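Iota-carbonic anhydrase (Nostoc sp. PCC 7120 = FACHB-418, PDB 7C5W) catalyses the hydration of carbon dioxide to bicarbonate without any metal cofactor, working as a homotetramer built as a dimer of dimers. Local coordinates at residues N21-Q33 and I121-T135. Numbering follows the deposited sequence.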
ATOM      1  N   ASN A  21       1.836   4.005 -12.335  1.00 63.27           N
ATOM      2  CA  ASN A  21       1.258   2.746 -11.806  1.00 62.14           C
ATOM      3  C   ASN A  21       2.307   2.017 -10.964  1.00 60.55           C
ATOM      4  O   ASN A  21       3.131   1.303 -11.540  1.00 66.16           O
ATOM      5  CB  ASN A  21       0.714   1.852 -12.918  1.00 60.87           C
ATOM      6  CG  ASN A  21      -0.082   0.705 -12.338  1.00 64.06           C
ATOM      7  OD1 ASN A  21      -0.278   0.634 -11.124  1.00 58.10           O
ATOM      8  ND2 ASN A  21      -0.539  -0.194 -13.191  1.00 74.75           N
ATOM      9  N   ARG A  22       2.239   2.173  -9.644  1.00 57.61           N
ATOM     10  CA  ARG A  22       3.114   1.484  -8.665  1.00 61.23           C
ATOM     11  C   ARG A  22       2.528   0.126  -8.261  1.00 65.69           C
ATOM     12  O   ARG A  22       3.196  -0.608  -7.516  1.00 64.91           O
ATOM     13  CB  ARG A  22       3.248   2.346  -7.417  1.00 62.17           C
ATOM     14  CG  ARG A  22       3.790   3.729  -7.717  1.00 67.40           C
ATOM     15  CD  ARG A  22       4.517   4.255  -6.513  1.00 66.61           C
ATOM     16  NE  ARG A  22       5.893   4.558  -6.845  1.00 75.48           N
ATOM     17  CZ  ARG A  22       6.942   4.032  -6.249  1.00 72.50           C
ATOM     18  NH1 ARG A  22       6.813   3.159  -5.269  1.00 81.33           N
ATOM     19  NH2 ARG A  22       8.137   4.410  -6.628  1.00 79.58           N
ATOM     20  N   ALA A  23       1.316  -0.183  -8.711  1.00 56.52           N
ATOM     21  CA  ALA A  23       0.629  -1.455  -8.413  1.00 64.49           C
ATOM     22  C   ALA A  23       1.274  -2.565  -9.243  1.00 58.22           C
ATOM     23  O   ALA A  23       1.756  -2.276 -10.332  1.00 55.86           O
ATOM     24  CB  ALA A  23      -0.851  -1.334  -8.707  1.00 63.52           C
ATOM     25  N   ILE A  24       1.246  -3.793  -8.734  1.00 58.57           N
ATOM     26  CA  ILE A  24       1.666  -5.016  -9.467  1.00 57.18           C
ATOM     27  C   ILE A  24       0.422  -5.650 -10.099  1.00 56.96           C
ATOM     28  O   ILE A  24      -0.630  -5.706  -9.427  1.00 57.69           O
ATOM     29  CB  ILE A  24       2.395  -5.981  -8.505  1.00 60.32           C
ATOM     30  CG1 ILE A  24       3.679  -5.358  -7.950  1.00 55.02           C
ATOM     31  CG2 ILE A  24       2.663  -7.319  -9.181  1.00 62.30           C
ATOM     32  CD1 ILE A  24       4.306  -6.121  -6.802  1.00 52.34           C
ATOM     33  N   THR A  25       0.548  -6.122 -11.339  1.00 57.24           N
ATOM     34  CA  THR A  25      -0.467  -6.941 -12.055  1.00 59.01           C
ATOM     35  C   THR A  25      -0.105  -8.419 -11.919  1.00 57.19           C
ATOM     36  O   THR A  25       1.076  -8.720 -11.660  1.00 56.16           O
ATOM     37  CB  THR A  25      -0.519  -6.606 -13.552  1.00 62.95           C
ATOM     38  OG1 THR A  25       0.684  -7.135 -14.116  1.00 61.72           O
ATOM     39  CG2 THR A  25      -0.641  -5.122 -13.831  1.00 54.68           C
ATOM     40  N   GLU A  26      -1.088  -9.290 -12.130  1.00 58.03           N
ATOM     41  CA  GLU A  26      -0.925 -10.763 -12.137  1.00 61.04           C
ATOM     42  C   GLU A  26       0.217 -11.146 -13.085  1.00 62.20           C
ATOM     43  O   GLU A  26       1.049 -11.979 -12.689  1.00 62.15           O
ATOM     44  CB  GLU A  26      -2.242 -11.429 -12.531  1.00 56.48           C
ATOM     45  CG  GLU A  26      -2.185 -12.943 -12.487  1.00 64.37           C
ATOM     46  CD  GLU A  26      -3.538 -13.616 -12.619  1.00 81.06           C
ATOM     47  OE1 GLU A  26      -3.647 -14.800 -12.209  1.00 83.75           O
ATOM     48  OE2 GLU A  26      -4.482 -12.947 -13.117  1.00 78.48           O
ATOM     49  N   SER A  27       0.253 -10.565 -14.287  1.00 55.57           N
ATOM     50  CA  SER A  27       1.197 -10.948 -15.368  1.00 62.10           C
ATOM     51  C   SER A  27       2.636 -10.588 -14.957  1.00 59.23           C
ATOM     52  O   SER A  27       3.544 -11.387 -15.246  1.00 60.99           O
ATOM     53  CB  SER A  27       0.804 -10.336 -16.696  1.00 63.46           C
ATOM     54  OG  SER A  27       1.150  -8.962 -16.744  1.00 62.23           O
ATOM     55  N   GLU A  28       2.835  -9.438 -14.311  1.00 58.09           N
ATOM     56  CA  GLU A  28       4.128  -9.025 -13.707  1.00 53.18           C
ATOM     57  C   GLU A  28       4.601 -10.064 -12.677  1.00 58.69           C
ATOM     58  O   GLU A  28       5.812 -10.341 -12.632  1.00 58.50           O
ATOM     59  CB  GLU A  28       3.990  -7.660 -13.032  1.00 58.40           C
ATOM     60  CG  GLU A  28       4.037  -6.486 -13.994  1.00 57.30           C
ATOM     61  CD  GLU A  28       3.796  -5.137 -13.330  1.00 58.98           C
ATOM     62  OE1 GLU A  28       3.091  -5.098 -12.304  1.00 67.68           O
ATOM     63  OE2 GLU A  28       4.313  -4.128 -13.830  1.00 60.98           O
ATOM     64  N   VAL A  29       3.694 -10.608 -11.862  1.00 57.54           N
ATOM     65  CA  VAL A  29       4.042 -11.605 -10.810  1.00 59.68           C
ATOM     66  C   VAL A  29       4.500 -12.895 -11.497  1.00 60.79           C
ATOM     67  O   VAL A  29       5.553 -13.434 -11.106  1.00 55.84           O
ATOM     68  CB  VAL A  29       2.869 -11.879  -9.851  1.00 59.77           C
ATOM     69  CG1 VAL A  29       3.181 -13.031  -8.910  1.00 58.24           C
ATOM     70  CG2 VAL A  29       2.484 -10.642  -9.064  1.00 58.67           C
ATOM     71  N   LEU A  30       3.729 -13.385 -12.470  1.00 62.63           N
ATOM     72  CA  LEU A  30       4.033 -14.654 -13.179  1.00 62.37           C
ATOM     73  C   LEU A  30       5.379 -14.498 -13.895  1.00 60.73           C
ATOM     74  O   LEU A  30       6.210 -15.423 -13.816  1.00 58.53           O
ATOM     75  CB  LEU A  30       2.897 -14.998 -14.147  1.00 59.68           C
ATOM     76  CG  LEU A  30       1.545 -15.273 -13.485  1.00 65.38           C
ATOM     77  CD1 LEU A  30       0.521 -15.748 -14.516  1.00 68.10           C
ATOM     78  CD2 LEU A  30       1.675 -16.292 -12.359  1.00 58.43           C
ATOM     79  N   ALA A  31       5.602 -13.346 -14.524  1.00 56.68           N
ATOM     80  CA  ALA A  31       6.864 -13.008 -15.218  1.00 60.02           C
ATOM     81  C   ALA A  31       8.037 -13.078 -14.229  1.00 59.61           C
ATOM     82  O   ALA A  31       9.010 -13.780 -14.542  1.00 63.11           O
ATOM     83  CB  ALA A  31       6.763 -11.649 -15.868  1.00 50.89           C
ATOM     84  N   ALA A  32       7.944 -12.399 -13.079  1.00 54.12           N
ATOM     85  CA  ALA A  32       9.004 -12.369 -12.044  1.00 58.44           C
ATOM     86  C   ALA A  32       9.273 -13.786 -11.505  1.00 60.61           C
ATOM     87  O   ALA A  32      10.451 -14.113 -11.304  1.00 61.43           O
ATOM     88  CB  ALA A  32       8.641 -11.399 -10.947  1.00 53.23           C
ATOM     89  N   GLN A  33       8.235 -14.601 -11.288  1.00 57.97           N
ATOM     90  CA  GLN A  33       8.383 -16.028 -10.892  1.00 57.88           C
ATOM     91  C   GLN A  33       9.259 -16.735 -11.935  1.00 59.97           C
ATOM     92  O   GLN A  33      10.239 -17.383 -11.530  1.00 63.55           O
ATOM     93  CB  GLN A  33       7.031 -16.741 -10.765  1.00 54.02           C
ATOM     94  CG  GLN A  33       6.196 -16.325  -9.556  1.00 53.55           C
ATOM     95  CD  GLN A  33       5.027 -17.260  -9.351  1.00 57.84           C
ATOM     96  OE1 GLN A  33       4.275 -17.556 -10.282  1.00 59.03           O
ATOM     97  NE2 GLN A  33       4.888 -17.781  -8.141  1.00 53.43           N
ATOM     98  N   ILE A 121       6.571 -23.647 -12.160  1.00 64.39           N
ATOM     99  CA  ILE A 121       5.838 -22.920 -11.080  1.00 59.98           C
ATOM    100  C   ILE A 121       4.402 -23.440 -11.013  1.00 61.54           C
ATOM    101  O   ILE A 121       3.715 -23.368 -12.042  1.00 65.69           O
ATOM    102  CB  ILE A 121       5.846 -21.403 -11.315  1.00 58.75           C
ATOM    103  CG1 ILE A 121       7.211 -20.896 -11.792  1.00 61.27           C
ATOM    104  CG2 ILE A 121       5.367 -20.683 -10.063  1.00 58.19           C
ATOM    105  CD1 ILE A 121       8.308 -21.043 -10.771  1.00 60.73           C
ATOM    106  N   LYS A 122       3.971 -23.909  -9.839  1.00 63.47           N
ATOM    107  CA  LYS A 122       2.591 -24.398  -9.581  1.00 60.12           C
ATOM    108  C   LYS A 122       1.994 -23.612  -8.414  1.00 63.05           C
ATOM    109  O   LYS A 122       2.077 -24.074  -7.256  1.00 61.08           O
ATOM    110  CB  LYS A 122       2.579 -25.903  -9.302  1.00 67.82           C
ATOM    111  CG  LYS A 122       2.846 -26.763 -10.528  1.00 73.95           C
ATOM    112  CD  LYS A 122       2.119 -28.085 -10.515  1.00 79.95           C
ATOM    113  CE  LYS A 122       2.206 -28.798 -11.848  1.00 89.39           C
ATOM    114  NZ  LYS A 122       1.173 -29.852 -11.975  1.00 91.31           N
ATOM    115  N   ASN A 123       1.388 -22.469  -8.726  1.00 61.56           N
ATOM    116  CA  ASN A 123       0.796 -21.541  -7.732  1.00 60.06           C
ATOM    117  C   ASN A 123      -0.464 -22.175  -7.147  1.00 63.61           C
ATOM    118  O   ASN A 123      -1.265 -22.750  -7.908  1.00 62.91           O
ATOM    119  CB  ASN A 123       0.554 -20.173  -8.365  1.00 60.49           C
ATOM    120  CG  ASN A 123       1.859 -19.479  -8.689  1.00 56.53           C
ATOM    121  OD1 ASN A 123       2.841 -19.652  -7.971  1.00 57.60           O
ATOM    122  ND2 ASN A 123       1.886 -18.699  -9.762  1.00 58.93           N
ATOM    123  N   ALA A 124      -0.610 -22.091  -5.828  1.00 62.17           N
ATOM    124  CA  ALA A 124      -1.844 -22.454  -5.105  1.00 59.64           C
ATOM    125  C   ALA A 124      -2.689 -21.189  -4.918  1.00 61.92           C
ATOM    126  O   ALA A 124      -3.922 -21.303  -4.927  1.00 65.64           O
ATOM    127  CB  ALA A 124      -1.494 -23.100  -3.786  1.00 58.30           C
ATOM    128  N   ALA A 125      -2.048 -20.026  -4.752  1.00 60.44           N
ATOM    129  CA  ALA A 125      -2.732 -18.743  -4.462  1.00 59.20           C
ATOM    130  C   ALA A 125      -1.787 -17.561  -4.672  1.00 56.51           C
ATOM    131  O   ALA A 125      -0.566 -17.715  -4.478  1.00 56.65           O
ATOM    132  CB  ALA A 125      -3.272 -18.755  -3.055  1.00 56.86           C
ATOM    133  N   ILE A 126      -2.358 -16.413  -5.026  1.00 54.60           N
ATOM    134  CA  ILE A 126      -1.638 -15.123  -5.228  1.00 52.89           C
ATOM    135  C   ILE A 126      -2.395 -14.042  -4.453  1.00 55.80           C
ATOM    136  O   ILE A 126      -3.635 -14.005  -4.542  1.00 54.16           O
ATOM    137  CB  ILE A 126      -1.532 -14.794  -6.731  1.00 53.40           C
ATOM    138  CG1 ILE A 126      -0.822 -15.908  -7.499  1.00 51.80           C
ATOM    139  CG2 ILE A 126      -0.876 -13.438  -6.967  1.00 50.68           C
ATOM    140  CD1 ILE A 126      -0.663 -15.625  -8.975  1.00 54.07           C
ATOM    141  N   PHE A 127      -1.684 -13.195  -3.713  1.00 53.39           N
ATOM    142  CA  PHE A 127      -2.287 -12.041  -2.997  1.00 52.05           C
ATOM    143  C   PHE A 127      -1.532 -10.783  -3.429  1.00 54.77           C
ATOM    144  O   PHE A 127      -0.339 -10.639  -3.140  1.00 56.21           O
ATOM    145  CB  PHE A 127      -2.321 -12.305  -1.489  1.00 51.28           C
ATOM    146  CG  PHE A 127      -3.345 -11.507  -0.724  1.00 53.49           C
ATOM    147  CD1 PHE A 127      -3.301 -10.119  -0.709  1.00 48.92           C
ATOM    148  CD2 PHE A 127      -4.333 -12.138   0.014  1.00 49.71           C
ATOM    149  CE1 PHE A 127      -4.220  -9.388   0.030  1.00 52.79           C
ATOM    150  CE2 PHE A 127      -5.265 -11.405   0.732  1.00 45.37           C
ATOM    151  CZ  PHE A 127      -5.208 -10.033   0.743  1.00 47.65           C
ATOM    152  N   ILE A 128      -2.207  -9.924  -4.189  1.00 56.70           N
ATOM    153  CA  ILE A 128      -1.684  -8.589  -4.573  1.00 54.40           C
ATOM    154  C   ILE A 128      -2.259  -7.575  -3.590  1.00 56.48           C
ATOM    155  O   ILE A 128      -3.487  -7.371  -3.600  1.00 57.45           O
ATOM    156  CB  ILE A 128      -2.027  -8.275  -6.036  1.00 58.44           C
ATOM    157  CG1 ILE A 128      -1.449  -9.336  -6.973  1.00 50.78           C
ATOM    158  CG2 ILE A 128      -1.572  -6.876  -6.416  1.00 53.63           C
ATOM    159  CD1 ILE A 128      -1.887  -9.167  -8.408  1.00 60.17           C
ATOM    160  N   THR A 129      -1.387  -7.014  -2.755  1.00 57.77           N
ATOM    161  CA  THR A 129      -1.696  -6.016  -1.696  1.00 61.17           C
ATOM    162  C   THR A 129      -1.358  -4.612  -2.187  1.00 65.65           C
ATOM    163  O   THR A 129      -1.105  -3.753  -1.332  1.00 74.31           O
ATOM    164  CB  THR A 129      -0.852  -6.276  -0.444  1.00 64.58           C
ATOM    165  OG1 THR A 129       0.512  -6.043  -0.798  1.00 68.71           O
ATOM    166  CG2 THR A 129      -0.991  -7.682   0.085  1.00 53.30           C
ATOM    167  N   GLY A 130      -1.300  -4.414  -3.506  1.00 63.72           N
ATOM    168  CA  GLY A 130      -1.030  -3.109  -4.146  1.00 66.38           C
ATOM    169  C   GLY A 130       0.396  -2.998  -4.661  1.00 65.57           C
ATOM    170  O   GLY A 130       0.676  -3.458  -5.785  1.00 63.59           O
ATOM    171  N   ASN A 131       1.278  -2.412  -3.856  1.00 67.83           N
ATOM    172  CA  ASN A 131       2.704  -2.209  -4.202  1.00 63.21           C
ATOM    173  C   ASN A 131       3.471  -3.542  -4.148  1.00 65.06           C
ATOM    174  O   ASN A 131       4.566  -3.633  -4.757  1.00 57.35           O
ATOM    175  CB  ASN A 131       3.329  -1.185  -3.265  1.00 63.76           C
ATOM    176  CG  ASN A 131       4.371  -0.368  -3.983  1.00 75.01           C
ATOM    177  OD1 ASN A 131       5.565  -0.576  -3.776  1.00 80.85           O
ATOM    178  ND2 ASN A 131       3.919   0.529  -4.853  1.00 83.80           N
ATOM    179  N   THR A 132       2.955  -4.529  -3.412  1.00 58.67           N
ATOM    180  CA  THR A 132       3.594  -5.858  -3.255  1.00 56.49           C
ATOM    181  C   THR A 132       2.614  -6.938  -3.696  1.00 55.77           C
ATOM    182  O   THR A 132       1.423  -6.635  -3.893  1.00 60.18           O
ATOM    183  CB  THR A 132       4.084  -6.108  -1.823  1.00 55.81           C
ATOM    184  OG1 THR A 132       2.962  -6.456  -1.016  1.00 63.36           O
ATOM    185  CG2 THR A 132       4.800  -4.919  -1.225  1.00 52.27           C
ATOM    186  N   ALA A 133       3.129  -8.150  -3.861  1.00 51.18           N
ATOM    187  CA  ALA A 133       2.382  -9.350  -4.287  1.00 54.16           C
ATOM    188  C   ALA A 133       3.079 -10.583  -3.702  1.00 53.60           C
ATOM    189  O   ALA A 133       4.311 -10.700  -3.849  1.00 54.76           O
ATOM    190  CB  ALA A 133       2.303  -9.391  -5.794  1.00 48.68           C
ATOM    191  N   THR A 134       2.318 -11.433  -3.016  1.00 52.74           N
ATOM    192  CA  THR A 134       2.800 -12.693  -2.406  1.00 48.92           C
ATOM    193  C   THR A 134       2.259 -13.852  -3.245  1.00 50.76           C
ATOM    194  O   THR A 134       1.101 -13.767  -3.669  1.00 52.18           O
ATOM    195  CB  THR A 134       2.400 -12.744  -0.930  1.00 49.66           C
ATOM    196  OG1 THR A 134       2.767 -11.494  -0.354  1.00 51.90           O
ATOM    197  CG2 THR A 134       3.069 -13.857  -0.159  1.00 50.26           C
ATOM    198  N   THR A 135       3.091 -14.858  -3.521  1.00 52.11           N
ATOM    199  CA  THR A 135       2.684 -16.137  -4.162  1.00 49.14           C
ATOM    200  C   THR A 135       3.024 -17.273  -3.199  1.00 55.58           C
ATOM    201  O   THR A 135       4.028 -17.150  -2.482  1.00 58.09           O
ATOM    202  CB  THR A 135       3.357 -16.354  -5.523  1.00 56.07           C
ATOM    203  OG1 THR A 135       4.748 -16.644  -5.337  1.00 52.78           O
ATOM    204  CG2 THR A 135       3.186 -15.165  -6.445  1.00 51.27           C
TER
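Q33 and N123 approach from opposite directions and show how two primary amides, each giving and accepting one bond, can join a helix to a sheet. N123 ND2 gives to Q33 OE1 at 2.7 Å, in the carbonyl plane and on a lone pair, while Q33 NE2 returns a nearly straight bond to N123 OD1 at 2.8 Å. Two bonds between nearly coplanar amides (26° apart) hold both against rotation. The Q33 chain runs out straight past CG (chi2 -169°), bringing OE1 against I121 CG2 on the strand of N123, and NE2 also gives a weak bond to T135 OG1 on strand 132-143. Replacing this glutamine by an alanine is likely to leave the N123 amide without its mate and able to turn. V29 lies over strand 132-143: CG2, beside its backbone N, rests on A133 CB at 3.5 Å, and CG1 packs against T135 CG2. L30 CD2 lies across I126 CD1 at 4.2 Å. Ahead of the helix, which T25 and E28 open with a capping box, I24 N bonds to G130 O (3.0 Å), and I24 CD1 reaches over the hairpin turn to T132 CA. Apolar side chains thus lay helix 26-50 on the hairpin of strands 116-128 and 132-143, and the contact has directional bonds at either end: backbone to backbone from the lead-in loop at the turn, and a reciprocal, uncharged amide pair from Q33 beyond the bulge at A124 and A125.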